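Local coordinates for kelch domain-containing protein (Colletotrichum graminicola M1.001, PDB 5C86), which oxidises alcohols, probably with a copper-radical centre, as a fungal member of the AA5 family that also includes galactose oxidase and glyoxal oxidase, at residues Q121-T126 / I131-G136; I85-G88 / K94-V97; L340-T345 / A475-V480; D428-P433 / G459-F464. One frame throughout, in Å; residues are numbered along the deposited sequence. Where two conformers were deposited one is given.

Overall arrangement
From the N terminus, interaction 2 comes first and closes a short hairpin between 85-88 and 94-97; interaction 1 closes the next one, between 121-126 and 131-136. These two follow each other in series and touch, so adjacent sheets of the Kelch propeller pack together. Interaction 3 closes a far longer loop, from 340-345 to 475-480, tying a propeller turn to the C-terminal early set domain. Interaction 4 (428-433 with 459-464) is nested inside that loop and borders it, because strands 459-466 and 476-481 pair side by side. Interactions 1 and 4 meet where Thr-125 packs by Asp-428, a further link between propeller and C-terminal domain.

Interaction 1. Residues Q121-T126 / I131-G136; sequences QSSCTT and IFVIGG
Cys-124 and Phe-132 form the shorter hydrogen-bonded pair of an antiparallel hairpin. Phe-132 N gives to Cys-124 O at 2.8 Å in a nearly straight bond (168°), and Cys-124 N answers to Phe-132 O at 2.9 Å within that carbonyl's plane. The other hydrogen-bonded pair is looser: Ile-134 N reaches Ser-122 O at 3.2 Å, while the return bond from Ser-122 N to Ile-134 O is weak. Between the two pairs Ser-123 CA lends a C-H to Phe-132 O at 3.2 Å. The hairpin end at Gly-136 lies close to copper-binding Tyr-120.

Cys-124 and Phe-132 also make a sulfur-aromatic contact. Cys-124 SG sits near the plane of the Phe-132 ring and at its edge, 4.1 Å from CD2.

On the face of Ser-123, Thr-125, Ile-131 and Val-133, hydroxyls lie against methyl groups. Ser-123 OG, held anti to its own nitrogen (chi1 179°), presses on Ile-131 CG2 at 3.1 Å, and Thr-125 OG1 lies 3.5 Å from Ile-131 CD1. Both hydroxyls take their polar partners from the preceding propeller sheet: Ser-77 OG for Ser-123 and Leu-78 O for Thr-125. Buried polar groups can therefore line this Kelch-blade hairpin, since the hydroxyls that touch Ile-131 also bond the blade to its neighbour.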
loop_
_atom_site.group_PDB
_atom_site.type_symbol
_atom_site.label_atom_id
_atom_site.label_comp_id
_atom_site.label_asym_id
_atom_site.label_seq_id
_atom_site.Cartn_x
_atom_site.Cartn_y
_atom_site.Cartn_z
ATOM N N GLN A 121 -9.833 -9.978 1.806
ATOM C CA GLN A 121 -9.865 -9.240 3.034
ATOM C C GLN A 121 -8.830 -8.102 2.925
ATOM O O GLN A 121 -7.960 -8.135 2.071
ATOM C CB GLN A 121 -9.535 -10.145 4.222
ATOM C CG GLN A 121 -8.091 -10.548 4.361
ATOM C CD GLN A 121 -7.778 -11.843 3.653
ATOM O OE1 GLN A 121 -8.410 -12.229 2.647
ATOM N NE2 GLN A 121 -6.791 -12.574 4.201
ATOM N N SER A 122 -8.911 -7.203 3.885
ATOM C CA SER A 122 -7.790 -6.306 4.132
ATOM C C SER A 122 -7.155 -6.713 5.467
ATOM O O SER A 122 -7.831 -7.130 6.446
ATOM C CB SER A 122 -8.294 -4.895 4.139
ATOM O OG SER A 122 -8.701 -4.519 2.810
ATOM N N SER A 123 -5.847 -6.517 5.498
ATOM C CA SER A 123 -4.997 -6.798 6.617
ATOM C C SER A 123 -4.209 -5.532 6.934
ATOM O O SER A 123 -3.678 -4.890 5.996
ATOM C CB SER A 123 -4.024 -7.872 6.134
ATOM O OG SER A 123 -3.110 -8.227 7.170
ATOM N N CYS A 124 -3.989 -5.274 8.198
ATOM C CA CYS A 124 -3.084 -4.176 8.566
ATOM C C CYS A 124 -2.342 -4.460 9.850
ATOM O O CYS A 124 -2.839 -5.116 10.768
ATOM C CB CYS A 124 -3.880 -2.859 8.710
ATOM S SG CYS A 124 -5.175 -2.819 10.013
ATOM N N THR A 125 -1.159 -3.858 9.943
ATOM C CA THR A 125 -0.300 -3.912 11.066
ATOM C C THR A 125 -0.744 -2.845 12.020
ATOM O O THR A 125 -0.777 -1.649 11.704
ATOM C CB THR A 125 1.139 -3.737 10.668
ATOM O OG1 THR A 125 1.485 -4.769 9.772
ATOM C CG2 THR A 125 2.058 -3.888 11.851
ATOM N N THR A 126 -0.985 -3.210 13.293
ATOM C CA THR A 126 -1.461 -2.243 14.243
ATOM C C THR A 126 -0.289 -1.576 15.000
ATOM O O THR A 126 0.869 -1.976 14.868
ATOM C CB THR A 126 -2.433 -2.860 15.301
ATOM O OG1 THR A 126 -1.630 -3.656 16.212
ATOM C CG2 THR A 126 -3.421 -3.730 14.619
ATOM N N ILE A 131 -1.423 -8.095 13.634
ATOM C CA ILE A 131 -1.976 -8.066 12.251
ATOM C C ILE A 131 -3.476 -8.246 12.322
ATOM O O ILE A 131 -3.946 -9.343 12.769
ATOM C CB ILE A 131 -1.411 -9.100 11.303
ATOM C CG1 ILE A 131 0.105 -9.232 11.296
ATOM C CG2 ILE A 131 -2.030 -8.928 9.953
ATOM C CD1 ILE A 131 0.902 -7.979 10.984
ATOM N N PHE A 132 -4.246 -7.242 11.973
ATOM C CA PHE A 132 -5.738 -7.260 12.045
ATOM C C PHE A 132 -6.256 -7.554 10.667
ATOM O O PHE A 132 -5.809 -6.897 9.677
ATOM C CB PHE A 132 -6.252 -5.927 12.542
ATOM C CG PHE A 132 -7.719 -5.746 12.538
ATOM C CD1 PHE A 132 -8.546 -6.503 13.371
ATOM C CD2 PHE A 132 -8.309 -4.842 11.653
ATOM C CE1 PHE A 132 -9.911 -6.222 13.441
ATOM C CE2 PHE A 132 -9.699 -4.622 11.678
ATOM C CZ PHE A 132 -10.505 -5.314 12.573
ATOM N N VAL A 133 -7.206 -8.492 10.573
ATOM C CA VAL A 133 -7.897 -8.711 9.269
ATOM C C VAL A 133 -9.390 -8.654 9.477
ATOM O O VAL A 133 -9.903 -9.017 10.574
ATOM C CB VAL A 133 -7.525 -10.038 8.575
ATOM C CG1 VAL A 133 -6.032 -10.220 8.383
ATOM C CG2 VAL A 133 -7.987 -11.254 9.369
ATOM N N ILE A 134 -10.095 -8.223 8.427
ATOM C CA ILE A 134 -11.524 -8.239 8.476
ATOM C C ILE A 134 -12.082 -8.337 7.071
ATOM O O ILE A 134 -11.486 -7.866 6.098
ATOM C CB ILE A 134 -12.089 -7.030 9.261
ATOM C CG1 ILE A 134 -13.586 -7.242 9.660
ATOM C CG2 ILE A 134 -11.903 -5.706 8.482
ATOM C CD1 ILE A 134 -14.085 -6.266 10.671
ATOM N N GLY A 135 -13.268 -8.939 6.993
ATOM C CA GLY A 135 -13.883 -9.213 5.697
ATOM C C GLY A 135 -13.241 -10.232 4.817
ATOM O O GLY A 135 -12.419 -11.057 5.225
ATOM N N GLY A 136 -13.619 -10.197 3.550
ATOM C CA GLY A 136 -12.966 -10.974 2.523
ATOM C C GLY A 136 -13.845 -12.193 2.180
ATOM O O GLY A 136 -13.626 -13.269 2.755
#

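Interaction 2. Residues I85-G88 / K94-V97; sequences IVTG and KTSV
Ile-85 faces Val-97 and Thr-95 across an antiparallel hairpin, and its side chain traces the packing from root to tip. At CB the chain splits. The CG2 methyl, anti to the backbone nitrogen, slants across to Thr-95 and lies 3.8 Å from its CG2. The other branch runs alongside the Val-97 side chain and brings Ile-85 CG1 within 3.9 Å of Val-97 CG2. With chi2 extended at 178°, Ile-85 CD1 continues outward beyond the hairpin and comes to rest 4.0 Å from Ile-131 CG1 on the next sheet.

Thr-87 continues the same face. Its CG2 lies beside Thr-95, 3.8 Å from OG1, while the Thr-95 hydroxyl finds its hydrogen-bond partner at Ser-112 O.

These are the two middle strands of a four-stranded antiparallel sheet, a blade of the beta-propeller. Strand 75-78 flanks one of them and strand 109-111 the other, with backbone bonds from Ile-85 to Ser-77 and from Val-97 to Thr-109.

Three backbone bonds hold the hairpin, and all are close to straight. Val-86 and Ser-96 exchange a pair, with Val-86 N 2.9 Å from Ser-96 O and Ser-96 N 3.0 Å from Val-86 O. Beyond the strand ends, where Gly-88 has a positive phi, Gly-88 N gives to Lys-94 O at 2.7 Å (174°). On the reverse face the Ser-96 hydroxyl bonds to His-69 and Asn-66, and, at the loop end, the Lys-94 ammonium reaches Gln-68 O.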
loop_
_atom_site.group_PDB
_atom_site.type_symbol
_atom_site.label_atom_id
_atom_site.label_comp_id
_atom_site.label_asym_id
_atom_site.label_seq_id
_atom_site.Cartn_x
_atom_site.Cartn_y
_atom_site.Cartn_z
ATOM N N ILE A 85 3.711 -10.794 5.708
ATOM C CA ILE A 85 2.702 -11.749 6.160
ATOM C C ILE A 85 1.522 -11.740 5.215
ATOM O O ILE A 85 0.846 -10.702 5.068
ATOM C CB ILE A 85 2.302 -11.479 7.586
ATOM C CG1 ILE A 85 3.524 -11.662 8.580
ATOM C CG2 ILE A 85 1.143 -12.410 8.032
ATOM C CD1 ILE A 85 3.247 -11.379 10.042
ATOM N N VAL A 86 1.226 -12.874 4.547
ATOM C CA VAL A 86 0.199 -12.996 3.563
ATOM C C VAL A 86 -0.855 -13.995 4.049
ATOM O O VAL A 86 -0.510 -15.112 4.422
ATOM C CB VAL A 86 0.810 -13.372 2.220
ATOM C CG1 VAL A 86 -0.201 -13.549 1.150
ATOM C CG2 VAL A 86 1.855 -12.367 1.745
ATOM N N THR A 87 -2.108 -13.611 4.000
ATOM C CA THR A 87 -3.209 -14.363 4.602
ATOM C C THR A 87 -4.218 -14.731 3.555
ATOM O O THR A 87 -4.704 -13.907 2.787
ATOM C CB THR A 87 -3.902 -13.591 5.693
ATOM O OG1 THR A 87 -4.123 -12.180 5.331
ATOM C CG2 THR A 87 -3.104 -13.605 6.931
ATOM N N GLY A 88 -4.661 -15.998 3.592
ATOM C CA GLY A 88 -5.863 -16.405 2.812
ATOM C C GLY A 88 -5.679 -16.315 1.344
ATOM O O GLY A 88 -4.593 -16.474 0.785
ATOM N N LYS A 94 -4.911 -20.160 5.128
ATOM C CA LYS A 94 -3.435 -20.188 5.362
ATOM C C LYS A 94 -2.850 -18.807 5.687
ATOM O O LYS A 94 -3.350 -17.748 5.251
ATOM C CB LYS A 94 -2.689 -20.819 4.220
ATOM C CG LYS A 94 -3.189 -22.300 4.079
ATOM C CD LYS A 94 -2.234 -23.205 3.441
ATOM C CE LYS A 94 -2.545 -24.649 3.868
ATOM N NZ LYS A 94 -1.799 -25.495 2.948
ATOM N N THR A 95 -1.854 -18.820 6.529
ATOM C CA THR A 95 -0.975 -17.624 6.805
ATOM C C THR A 95 0.445 -18.045 6.417
ATOM O O THR A 95 0.931 -19.110 6.868
ATOM C CB THR A 95 -1.038 -17.205 8.245
ATOM O OG1 THR A 95 -2.370 -16.904 8.645
ATOM C CG2 THR A 95 -0.268 -15.899 8.442
ATOM N N SER A 96 1.102 -17.327 5.530
ATOM C CA SER A 96 2.457 -17.514 5.195
ATOM C C SER A 96 3.332 -16.281 5.474
ATOM O O SER A 96 2.789 -15.161 5.478
ATOM C CB SER A 96 2.620 -17.807 3.811
ATOM O OG SER A 96 1.896 -18.980 3.385
ATOM N N VAL A 97 4.642 -16.486 5.606
ATOM C CA VAL A 97 5.571 -15.408 5.949
ATOM C C VAL A 97 6.803 -15.514 5.086
ATOM O O VAL A 97 7.333 -16.612 4.844
ATOM C CB VAL A 97 5.770 -15.249 7.448
ATOM C CG1 VAL A 97 6.492 -16.433 8.086
ATOM C CG2 VAL A 97 6.552 -13.963 7.734
#

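Interaction 3. Residues L340-T345 / A475-V480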
loop_
_atom_site.group_PDB
_atom_site.type_symbol
_atom_site.label_atom_id
_atom_site.label_comp_id
_atom_site.label_asym_id
_atom_site.label_seq_id
_atom_site.Cartn_x
_atom_site.Cartn_y
_atom_site.Cartn_z
ATOM N N LEU A 340 5.639 2.518 -4.517
ATOM C CA LEU A 340 6.826 3.387 -4.399
ATOM C C LEU A 340 8.077 2.567 -4.203
ATOM O O LEU A 340 8.115 1.690 -3.367
ATOM C CB LEU A 340 6.713 4.304 -3.180
ATOM C CG LEU A 340 7.818 5.312 -2.992
ATOM C CD1 LEU A 340 7.814 6.263 -4.127
ATOM C CD2 LEU A 340 7.637 6.045 -1.666
ATOM N N MET A 341 9.137 2.937 -4.932
ATOM C CA MET A 341 10.476 2.336 -4.820
ATOM C C MET A 341 11.421 3.220 -3.949
ATOM O O MET A 341 11.222 4.427 -3.877
ATOM C CB MET A 341 11.023 2.190 -6.237
ATOM C CG MET A 341 10.128 1.389 -7.195
ATOM S SD MET A 341 9.689 -0.253 -6.599
ATOM C CE MET A 341 11.199 -1.124 -6.699
ATOM N N ALA A 342 12.520 2.645 -3.504
ATOM C CA ALA A 342 13.467 3.418 -2.672
ATOM C C ALA A 342 14.155 4.498 -3.492
ATOM O O ALA A 342 14.605 5.505 -2.969
ATOM C CB ALA A 342 14.464 2.451 -2.049
ATOM N N ASP A 343 14.183 4.370 -4.824
ATOM C CA ASP A 343 14.762 5.429 -5.670
ATOM C C ASP A 343 13.777 6.531 -5.951
ATOM O O ASP A 343 14.034 7.426 -6.752
ATOM C CB ASP A 343 15.448 4.918 -6.933
ATOM C CG ASP A 343 14.492 4.383 -7.941
ATOM O OD1 ASP A 343 13.315 4.286 -7.644
ATOM O OD2 ASP A 343 14.907 4.024 -9.068
ATOM N N ALA A 344 12.567 6.467 -5.350
ATOM C CA ALA A 344 11.541 7.496 -5.474
ATOM C C ALA A 344 10.789 7.514 -6.821
ATOM O O ALA A 344 9.987 8.402 -7.052
ATOM C CB ALA A 344 12.095 8.889 -5.104
ATOM N N THR A 345 11.044 6.495 -7.645
ATOM C CA THR A 345 10.205 6.210 -8.788
ATOM C C THR A 345 9.043 5.310 -8.274
ATOM O O THR A 345 9.044 4.797 -7.139
ATOM C CB THR A 345 10.976 5.443 -9.903
ATOM O OG1 THR A 345 11.291 4.156 -9.405
ATOM C CG2 THR A 345 12.173 6.268 -10.333
ATOM N N ALA A 475 16.401 6.500 -0.975
ATOM C CA ALA A 475 16.185 6.310 0.464
ATOM C C ALA A 475 17.070 5.352 1.100
ATOM O O ALA A 475 17.647 4.478 0.454
ATOM C CB ALA A 475 14.741 5.933 0.715
ATOM N N GLN A 476 17.257 5.562 2.422
ATOM C CA GLN A 476 17.895 4.559 3.285
ATOM C C GLN A 476 16.852 3.891 4.127
ATOM O O GLN A 476 15.896 4.534 4.565
ATOM C CB GLN A 476 18.997 5.168 4.180
ATOM C CG GLN A 476 20.147 5.748 3.364
ATOM C CD GLN A 476 20.779 4.745 2.391
ATOM O OE1 GLN A 476 20.999 3.556 2.710
ATOM N NE2 GLN A 476 21.128 5.240 1.209
ATOM N N PHE A 477 17.038 2.613 4.374
ATOM C CA PHE A 477 16.042 1.854 5.149
ATOM C C PHE A 477 16.340 1.883 6.616
ATOM O O PHE A 477 17.500 1.816 7.046
ATOM C CB PHE A 477 15.991 0.399 4.677
ATOM C CG PHE A 477 15.405 0.215 3.348
ATOM C CD1 PHE A 477 14.053 0.027 3.222
ATOM C CD2 PHE A 477 16.164 0.253 2.171
ATOM C CE1 PHE A 477 13.490 -0.135 1.995
ATOM C CE2 PHE A 477 15.585 0.045 0.922
ATOM C CZ PHE A 477 14.216 -0.155 0.825
ATOM N N PHE A 478 15.310 1.898 7.437
ATOM C CA PHE A 478 15.462 1.734 8.838
ATOM C C PHE A 478 14.168 1.158 9.404
ATOM O O PHE A 478 13.143 1.208 8.732
ATOM C CB PHE A 478 15.844 3.025 9.613
ATOM C CG PHE A 478 14.720 4.042 9.722
ATOM C CD1 PHE A 478 14.380 4.825 8.618
ATOM C CD2 PHE A 478 13.993 4.181 10.889
ATOM C CE1 PHE A 478 13.369 5.771 8.713
ATOM C CE2 PHE A 478 12.957 5.110 10.967
ATOM C CZ PHE A 478 12.680 5.899 9.910
ATOM N N LYS A 479 14.182 0.686 10.658
ATOM C CA LYS A 479 12.954 0.188 11.297
ATOM C C LYS A 479 12.618 0.842 12.596
ATOM O O LYS A 479 13.525 1.207 13.368
ATOM C CB LYS A 479 12.918 -1.344 11.388
ATOM C CG LYS A 479 13.946 -1.986 12.224
ATOM C CD LYS A 479 13.668 -3.522 12.353
ATOM C CE LYS A 479 14.641 -4.148 13.341
ATOM N NZ LYS A 479 14.334 -5.605 13.520
ATOM N N VAL A 480 11.333 0.953 12.820
ATOM C CA VAL A 480 10.779 1.421 14.040
ATOM C C VAL A 480 10.421 0.189 14.823
ATOM O O VAL A 480 9.628 -0.660 14.340
ATOM C CB VAL A 480 9.557 2.317 13.806
ATOM C CG1 VAL A 480 8.847 2.635 15.064
ATOM C CG2 VAL A 480 9.933 3.575 13.057
#
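Ala-342 carries nearly all of this contact, meeting Ala-475 through its backbone and Phe-477 through its methyl. Ala-475 N points almost straight (175°) at Ala-342 O, 2.9 Å away, arriving tilted from the carbonyl plane. The CB of Ala-475 also rests against that oxygen, at 3.7 Å. The Phe-477 ring comes up to the turn because CG stands anti to the carbonyl carbon (chi1 -70°); its far end then touches the methyl, with CZ 3.9 Å from Ala-342 CB and CE2 close behind.

What presents Ala-342 is a type I turn from Met-341 to Ala-344, closed by Ala-344 N on Met-341 O. Asp-343 ties it to Thr-345. With chi1 at 70° its carboxylate reaches Thr-345, just past the turn, where OD1 accepts two bonds: the hydroxyl OG1 arrives on the syn side at 2.7 Å, while the amide N comes from above the carboxylate plane at 3.2 Å. The latter makes an Asx turn.

Asp-343 O and Ala-344 O are bonded further out, by Arg-384 and Tyr-372. With Met-341 N bonded to Thr-345 O and a positive phi at Ala-344, this is a type I turn with a G1 bulge, the tight hairpin connection between propeller strands 336-340 and 346-350, docked where the chain enters strand 476-481 of the early set domain, the antiparallel neighbour of strand 459-466.

Interaction 4. Residues D428-P433 / G459-F464; sequences DQRRIP and GYYMLF
Tyr-461 brings its phenol end up to Arg-430 CD and Ile-432 CD1, on two residues that reach it from the same segment. Its side chain rises toward 428-433 (chi1 -73°), and the contact is concentrated at the outer end of the ring.

Ile-432 runs at about a right angle to Tyr-461. Its CG1 lies beside the backbone nitrogen and the chain then extends (chi2 165°), which delivers CD1 to CE2 of Tyr-461 at 4.1 Å and to the OH at 4.2 Å.

Arg-430 approaches obliquely instead, and by its aliphatic part: CD stands 4.2 Å from Tyr-461 OH. The chain bends at chi3 (62°), and the guanidinium plane ends up perpendicular to the ring. Arg-430 NH1 and NH2 and the Tyr-461 hydroxyl each have a backbone carbonyl as partner: Val-455 O for NH1, Ser-183 O for NH2 and Ile-457 O for the phenol. What remains between the two residues is a loose contact of Arg-430 CD with the phenol oxygen.

No hydrogen bond joins the two segments, and the nearest CA atoms, those of Ile-432 and Leu-463, are 9.7 Å apart. That spacing reflects strand 412-422, which lies between them and pairs with both 431-438 and 459-466; Met-415 on it touches Ile-432 and Tyr-461 alike. The contact thus spans strand 412-422 inside the galactose oxidase-like early set domain, an immunoglobulin-like beta fold, here with Arg-430 also reaching Ser-183 on a propeller strand.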
loop_
_atom_site.group_PDB
_atom_site.type_symbol
_atom_site.label_atom_id
_atom_site.label_comp_id
_atom_site.label_asym_id
_atom_site.label_seq_id
_atom_site.Cartn_x
_atom_site.Cartn_y
_atom_site.Cartn_z
ATOM N N ASP A 428 -0.173 -0.757 4.306
ATOM C CA ASP A 428 1.150 -0.599 4.856
ATOM C C ASP A 428 1.778 0.765 4.573
ATOM O O ASP A 428 2.712 1.161 5.271
ATOM C CB ASP A 428 2.080 -1.667 4.319
ATOM C CG ASP A 428 1.898 -3.027 4.967
ATOM O OD1 ASP A 428 2.046 -3.226 6.212
ATOM O OD2 ASP A 428 1.526 -3.940 4.178
ATOM N N GLN A 429 1.363 1.427 3.479
ATOM C CA GLN A 429 2.001 2.668 3.133
ATOM C C GLN A 429 1.432 3.842 3.979
ATOM O O GLN A 429 0.276 4.045 4.003
ATOM C CB GLN A 429 1.924 3.013 1.636
ATOM C CG GLN A 429 0.607 3.326 1.142
ATOM C CD GLN A 429 0.602 3.888 -0.345
ATOM O OE1 GLN A 429 1.549 4.517 -0.893
ATOM N NE2 GLN A 429 -0.482 3.661 -0.947
ATOM N N ARG A 430 2.334 4.601 4.526
ATOM C CA ARG A 430 2.033 5.888 5.108
ATOM C C ARG A 430 3.254 6.723 5.102
ATOM O O ARG A 430 4.386 6.231 5.133
ATOM C CB ARG A 430 1.508 5.702 6.548
ATOM C CG ARG A 430 2.455 5.034 7.511
ATOM C CD ARG A 430 1.942 5.019 8.944
ATOM N NE ARG A 430 0.689 4.257 9.008
ATOM C CZ ARG A 430 -0.302 4.430 9.909
ATOM N NH1 ARG A 430 -0.151 5.274 10.974
ATOM N NH2 ARG A 430 -1.388 3.696 9.778
ATOM N N ARG A 431 3.057 8.018 5.108
ATOM C CA ARG A 431 4.145 8.983 5.148
ATOM C C ARG A 431 4.093 9.834 6.436
ATOM O O ARG A 431 3.025 10.303 6.824
ATOM C CB ARG A 431 4.039 9.957 4.009
ATOM C CG ARG A 431 4.954 11.167 4.088
ATOM C CD ARG A 431 4.887 11.996 2.799
ATOM N NE ARG A 431 5.572 13.313 2.915
ATOM C CZ ARG A 431 5.063 14.369 3.508
ATOM N NH1 ARG A 431 3.834 14.356 4.005
ATOM N NH2 ARG A 431 5.752 15.476 3.530
ATOM N N ILE A 432 5.241 10.005 7.030
ATOM C CA ILE A 432 5.512 10.856 8.176
ATOM C C ILE A 432 6.517 11.918 7.749
ATOM O O ILE A 432 7.666 11.607 7.490
ATOM C CB ILE A 432 6.038 9.999 9.321
ATOM C CG1 ILE A 432 4.892 9.064 9.796
ATOM C CG2 ILE A 432 6.673 10.869 10.454
ATOM C CD1 ILE A 432 5.435 7.934 10.664
ATOM N N PRO A 433 6.124 13.184 7.704
ATOM C CA PRO A 433 7.135 14.237 7.495
ATOM C C PRO A 433 7.953 14.402 8.728
ATOM O O PRO A 433 7.493 14.110 9.835
ATOM C CB PRO A 433 6.313 15.490 7.251
ATOM C CG PRO A 433 5.052 15.241 7.934
ATOM C CD PRO A 433 4.805 13.752 7.967
ATOM N N GLY A 459 7.881 -1.236 12.098
ATOM C CA GLY A 459 8.307 -1.836 10.870
ATOM C C GLY A 459 9.293 -0.991 10.102
ATOM O O GLY A 459 9.765 0.041 10.565
ATOM N N TYR A 460 9.568 -1.405 8.891
ATOM C CA TYR A 460 10.513 -0.767 8.033
ATOM C C TYR A 460 9.945 0.451 7.316
ATOM O O TYR A 460 8.787 0.468 6.862
ATOM C CB TYR A 460 11.116 -1.683 6.991
ATOM C CG TYR A 460 12.332 -2.474 7.443
ATOM C CD1 TYR A 460 12.189 -3.646 8.155
ATOM C CD2 TYR A 460 13.555 -1.928 7.338
ATOM C CE1 TYR A 460 13.286 -4.347 8.596
ATOM C CE2 TYR A 460 14.659 -2.590 7.778
ATOM C CZ TYR A 460 14.508 -3.789 8.400
ATOM O OH TYR A 460 15.683 -4.451 8.799
ATOM N N TYR A 461 10.817 1.481 7.207
ATOM C CA TYR A 461 10.547 2.721 6.530
ATOM C C TYR A 461 11.710 3.057 5.646
ATOM O O TYR A 461 12.847 2.629 5.857
ATOM C CB TYR A 461 10.451 3.875 7.530
ATOM C CG TYR A 461 9.143 3.825 8.348
ATOM C CD1 TYR A 461 9.028 2.968 9.384
ATOM C CD2 TYR A 461 8.126 4.668 8.082
ATOM C CE1 TYR A 461 7.818 2.916 10.100
ATOM C CE2 TYR A 461 6.919 4.648 8.770
ATOM C CZ TYR A 461 6.776 3.771 9.841
ATOM O OH TYR A 461 5.575 3.744 10.546
ATOM N N MET A 462 11.393 3.817 4.603
ATOM C CA MET A 462 12.364 4.502 3.760
ATOM C C MET A 462 12.537 5.931 4.272
ATOM O O MET A 462 11.551 6.659 4.344
ATOM C CB MET A 462 11.868 4.537 2.377
ATOM C CG MET A 462 11.903 3.163 1.716
ATOM S SD MET A 462 11.144 3.145 0.052
ATOM C CE MET A 462 9.404 3.171 0.446
ATOM N N LEU A 463 13.774 6.338 4.587
ATOM C CA LEU A 463 14.071 7.716 4.972
ATOM C C LEU A 463 14.506 8.417 3.699
ATOM O O LEU A 463 15.404 7.959 3.010
ATOM C CB LEU A 463 15.156 7.772 6.060
ATOM C CG LEU A 463 15.046 8.893 7.067
ATOM C CD1 LEU A 463 15.761 8.607 8.409
ATOM C CD2 LEU A 463 15.574 10.158 6.339
ATOM N N PHE A 464 13.775 9.457 3.337
ATOM C CA PHE A 464 14.107 10.394 2.271
ATOM C C PHE A 464 14.509 11.752 2.767
ATOM O O PHE A 464 13.909 12.288 3.710
ATOM C CB PHE A 464 12.910 10.549 1.363
ATOM C CG PHE A 464 12.527 9.308 0.555
ATOM C CD1 PHE A 464 13.177 9.075 -0.658
ATOM C CD2 PHE A 464 11.540 8.404 0.940
ATOM C CE1 PHE A 464 12.875 7.984 -1.450
ATOM C CE2 PHE A 464 11.181 7.328 0.145
ATOM C CZ PHE A 464 11.852 7.159 -1.078
#